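NAD(P)-dependent oxidoreductase (Pseudomonas putida, PDB 7A3W) probably uses NADPH to reduce imines and enimines, supporting both conjugate reduction and reductive amination. Local coordinates at residues B[60-65]-B[92-97]; B[148-153]-B[163-168]. One frame throughout, in Å; residues are numbered along the deposited sequence.

Contact 1 of 2, residues B[60-65]-B[92-97]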
# COMPACT_ATOMS: atom_id res chain seq x y z
N GLU B 60 33.61 16.42 -19.56
CA GLU B 60 33.18 17.75 -20.09
C GLU B 60 31.84 18.15 -19.45
O GLU B 60 31.63 19.37 -19.16
CB GLU B 60 33.09 17.72 -21.62
CG GLU B 60 34.43 17.49 -22.31
CD GLU B 60 34.36 17.01 -23.75
OE1 GLU B 60 33.23 16.75 -24.25
OE2 GLU B 60 35.43 16.88 -24.39
N ALA B 61 30.94 17.19 -19.24
CA ALA B 61 29.65 17.47 -18.57
C ALA B 61 29.94 17.95 -17.14
O ALA B 61 29.34 18.95 -16.68
CB ALA B 61 28.74 16.26 -18.62
N ILE B 62 30.85 17.28 -16.45
CA ILE B 62 31.25 17.68 -15.06
C ILE B 62 31.86 19.08 -15.09
O ILE B 62 31.47 19.93 -14.24
CB ILE B 62 32.19 16.62 -14.46
CG1 ILE B 62 31.42 15.32 -14.22
CG2 ILE B 62 32.86 17.16 -13.20
CD1 ILE B 62 32.27 14.07 -14.02
N ASN B 63 32.73 19.36 -16.07
CA ASN B 63 33.45 20.66 -16.16
C ASN B 63 32.46 21.80 -16.43
O ASN B 63 32.72 22.95 -15.96
CB ASN B 63 34.57 20.58 -17.19
CG ASN B 63 35.75 19.80 -16.65
OD1 ASN B 63 35.95 19.75 -15.43
ND2 ASN B 63 36.54 19.21 -17.53
N ALA B 64 31.33 21.51 -17.06
CA ALA B 64 30.42 22.54 -17.61
C ALA B 64 29.63 23.25 -16.50
O ALA B 64 29.14 24.37 -16.74
CB ALA B 64 29.50 21.90 -18.61
N SER B 65 29.43 22.62 -15.34
CA SER B 65 28.44 23.09 -14.33
C SER B 65 29.00 22.93 -12.91
O SER B 65 29.86 22.06 -12.69
CB SER B 65 27.12 22.34 -14.48
OG SER B 65 26.68 22.37 -15.82
N SER B 92 36.43 21.10 -7.27
CA SER B 92 36.26 22.23 -6.32
C SER B 92 35.04 23.07 -6.74
O SER B 92 34.94 23.43 -7.92
CB SER B 92 37.51 23.08 -6.23
OG SER B 92 37.22 24.34 -5.65
N GLY B 93 34.14 23.34 -5.79
CA GLY B 93 32.97 24.21 -6.00
C GLY B 93 31.81 23.48 -6.66
O GLY B 93 30.77 24.11 -6.90
N LYS B 94 31.96 22.19 -6.97
CA LYS B 94 30.94 21.43 -7.73
C LYS B 94 30.22 20.47 -6.78
O LYS B 94 30.89 19.77 -5.98
CB LYS B 94 31.55 20.63 -8.88
CG LYS B 94 32.27 21.42 -9.95
CD LYS B 94 32.76 20.51 -11.08
CE LYS B 94 33.57 21.20 -12.15
NZ LYS B 94 32.84 22.32 -12.78
N THR B 95 28.90 20.37 -6.92
CA THR B 95 28.05 19.46 -6.13
C THR B 95 27.59 18.34 -7.06
O THR B 95 26.95 18.62 -8.07
CB THR B 95 26.86 20.18 -5.50
OG1 THR B 95 27.45 21.10 -4.58
CG2 THR B 95 25.90 19.27 -4.78
N ILE B 96 27.98 17.13 -6.72
CA ILE B 96 27.46 15.90 -7.38
C ILE B 96 26.23 15.43 -6.59
O ILE B 96 26.36 15.19 -5.40
CB ILE B 96 28.56 14.83 -7.40
CG1 ILE B 96 29.72 15.26 -8.29
CG2 ILE B 96 27.98 13.49 -7.82
CD1 ILE B 96 29.49 14.99 -9.74
N VAL B 97 25.10 15.27 -7.27
CA VAL B 97 23.83 14.73 -6.72
C VAL B 97 23.53 13.43 -7.45
O VAL B 97 23.20 13.47 -8.62
CB VAL B 97 22.66 15.71 -6.85
CG1 VAL B 97 21.42 15.15 -6.18
CG2 VAL B 97 23.00 17.05 -6.24
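Lys94 reaches from just ahead of strand 95-98 to the C-terminal end of helix 58-64 and points its ammonium group at three backbone carbonyls there. The chain is extended through chi2 and chi3 and bends at the last torsion (chi4 -57°), turning NZ in among the oxygens at the helix end. NZ lies 3.0 Å from Ser65 O and 3.2 Å from Asn63 O, both hydrogen bonds in which the nitrogen sits well above the carbonyl plane; the approach to Asn63 O is steep, with a C=O...N angle of 101°. A third, weak bond joins NZ to Ile62 O at 3.1 Å. The aliphatic part of the lysine is used as well: CD lies 4.0 Å from CG2 of Ile62, whose side chain it crosses at about a right angle, and 3.7 Å from Ser65 O. Ile62 also packs on Leu85. Ser65 gives only its carbonyl to the lysine; its hydroxyl is hydrogen-bonded to Ser12 and Ser10, so the turn after the helix is tied to strand 10-14 too. Within the Rossmann-type NADPH-binding domain the contact therefore joins a helix end to the start of a central parallel strand. A cation meeting the last carbonyls of a helix should interact favourably with the negative end of the helix dipole, and the three acceptors would probably favour the charged form of Lys94.

Contact 2 of 2, residues B[148-153]-B[163-168]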
# COMPACT_ATOMS: atom_id res chain seq x y z
N ALA B 148 26.12 22.24 0.61
CA ALA B 148 26.01 21.98 -0.84
C ALA B 148 24.54 21.80 -1.22
O ALA B 148 24.05 22.48 -2.15
CB ALA B 148 26.83 20.76 -1.20
N TYR B 149 23.81 20.97 -0.49
CA TYR B 149 22.36 20.78 -0.76
C TYR B 149 21.64 22.12 -0.67
O TYR B 149 20.92 22.52 -1.61
CB TYR B 149 21.72 19.77 0.20
CG TYR B 149 20.23 19.74 -0.01
CD1 TYR B 149 19.70 19.14 -1.15
CD2 TYR B 149 19.36 20.36 0.87
CE1 TYR B 149 18.34 19.17 -1.42
CE2 TYR B 149 17.99 20.35 0.64
CZ TYR B 149 17.49 19.78 -0.51
OH TYR B 149 16.15 19.77 -0.75
N HIS B 150 21.81 22.83 0.43
CA HIS B 150 21.08 24.10 0.64
C HIS B 150 21.47 25.11 -0.44
O HIS B 150 20.57 25.83 -0.92
CB HIS B 150 21.20 24.58 2.10
CG HIS B 150 20.46 23.68 3.04
ND1 HIS B 150 19.09 23.73 3.18
CD2 HIS B 150 20.88 22.67 3.83
CE1 HIS B 150 18.71 22.81 4.04
NE2 HIS B 150 19.78 22.14 4.46
N ALA B 151 22.73 25.17 -0.85
CA ALA B 151 23.19 26.05 -1.95
C ALA B 151 22.39 25.76 -3.23
O ALA B 151 22.00 26.71 -3.96
CB ALA B 151 24.67 25.91 -2.14
N HIS B 152 22.09 24.49 -3.52
CA HIS B 152 21.39 24.07 -4.77
C HIS B 152 19.91 23.75 -4.54
O HIS B 152 19.26 23.30 -5.49
CB HIS B 152 22.18 22.92 -5.40
CG HIS B 152 23.53 23.34 -5.83
ND1 HIS B 152 23.73 24.17 -6.91
CD2 HIS B 152 24.76 23.09 -5.31
CE1 HIS B 152 25.02 24.40 -7.04
NE2 HIS B 152 25.67 23.74 -6.09
N GLU B 153 19.38 23.99 -3.34
CA GLU B 153 18.02 23.55 -2.96
C GLU B 153 17.00 24.13 -3.95
O GLU B 153 16.12 23.37 -4.37
CB GLU B 153 17.71 23.94 -1.52
CG GLU B 153 16.32 23.58 -1.05
CD GLU B 153 16.07 23.94 0.40
OE1 GLU B 153 15.24 23.27 1.03
OE2 GLU B 153 16.73 24.86 0.90
N PRO B 163 10.83 18.26 -1.54
CA PRO B 163 12.04 17.49 -1.24
C PRO B 163 12.16 17.28 0.28
O PRO B 163 11.59 18.05 1.06
CB PRO B 163 13.14 18.42 -1.73
CG PRO B 163 12.59 19.80 -1.43
CD PRO B 163 11.14 19.67 -1.86
N LYS B 164 12.88 16.24 0.66
CA LYS B 164 13.18 15.95 2.08
C LYS B 164 14.69 15.81 2.24
O LYS B 164 15.28 14.93 1.60
CB LYS B 164 12.48 14.67 2.56
CG LYS B 164 10.98 14.60 2.28
CD LYS B 164 10.11 15.55 3.09
CE LYS B 164 8.71 15.68 2.52
NZ LYS B 164 7.97 16.78 3.19
N PHE B 165 15.30 16.65 3.05
CA PHE B 165 16.73 16.48 3.42
C PHE B 165 16.78 15.62 4.68
O PHE B 165 16.31 16.09 5.72
CB PHE B 165 17.42 17.83 3.55
CG PHE B 165 18.89 17.70 3.86
CD1 PHE B 165 19.79 17.32 2.88
CD2 PHE B 165 19.35 17.90 5.14
CE1 PHE B 165 21.14 17.18 3.17
CE2 PHE B 165 20.70 17.76 5.43
CZ PHE B 165 21.59 17.40 4.45
N LEU B 166 17.31 14.41 4.58
CA LEU B 166 17.28 13.37 5.65
C LEU B 166 18.49 13.47 6.58
O LEU B 166 18.50 12.72 7.58
CB LEU B 166 17.26 11.98 5.01
CG LEU B 166 16.04 11.69 4.13
CD1 LEU B 166 16.09 10.27 3.60
CD2 LEU B 166 14.74 11.94 4.88
N GLY B 167 19.46 14.33 6.28
CA GLY B 167 20.61 14.54 7.17
C GLY B 167 21.92 14.56 6.40
O GLY B 167 21.92 14.31 5.17
N ALA B 168 22.99 14.87 7.12
CA ALA B 168 24.32 15.18 6.56
C ALA B 168 25.07 13.90 6.16
O ALA B 168 26.01 14.02 5.41
CB ALA B 168 25.12 15.97 7.56
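Tyr149 and Phe165 pack ring against ring in a beta-alpha-beta unit, formed by strand 140-144, helix 146-157 and strand 164-165 at the edge of the sheet of the nucleotide-binding domain. Their planes are within 17° of parallel, but the rings are slid apart, with centroids 5.1 Å from each other, and barely overlap. The closest approach is Tyr149 CD2 to Phe165 CD1, 3.7 Å; on one flank Phe165 CE1 nears Tyr149 CB, and on the other Phe165 CB meets Tyr149 CE2. In both residues CG stands anti to the backbone N (chi1 174° for Tyr149), and the two side chains, one from the helix and one from the strand, run past each other in opposite directions. At the end of the tyrosine, the hydroxyl reaches the pyrrolidine ring that precedes the strand: OH lies 3.4 Å from CB of Pro163 and 3.6 Å from its CG.

His150 makes the cluster three-membered. Its edge is turned to a face of Phe165 in an edge-to-face pair, the planes at 61°, with NE2 4.3 Å from Phe165 CD2. Tyr149 CD2 in turn lies over the centre of the imidazole face. The far face of Phe165 is covered near its rim by the backbone N of Gly167.

Further out, Tyr142 of strand 140-144 meets the Tyr149 ring and also touches Phe165 and Pro163, so the neighbouring strand lines the cluster. Backbone hydrogen bonds between Lys164 and both Ile140 and Tyr142 hold strand 164-165 in place beside it. Leu166 meanwhile packs on Leu211 of the second subunit. On the helix, a weak hydrogen bond may help to orient the imidazole: His150 ND1 donates to Glu153 OE2, one helical turn on, at 3.5 Å.

Overall arrangement
Both contacts fasten helices to one sheet of the NADPH-binding domain, with centres about 17 Å apart. Contact 1 serves strand 95-98, well inside the sheet; contact 2 serves strand 164-165, the outermost strand on its side within this chain. Each is partly buried, mixing buried residues with exposed ones. Their chemistry contrasts: a lysine gripping backbone carbonyls in contact 1, an aromatic cluster without any hydrogen bond between the segments in contact 2. They follow one another along the chain yet meet in space, since Thr95 OG1 of contact 1 packs against His152 CD2 (3.4 Å) and Ala148 CB (3.5 Å) on helix 146-157.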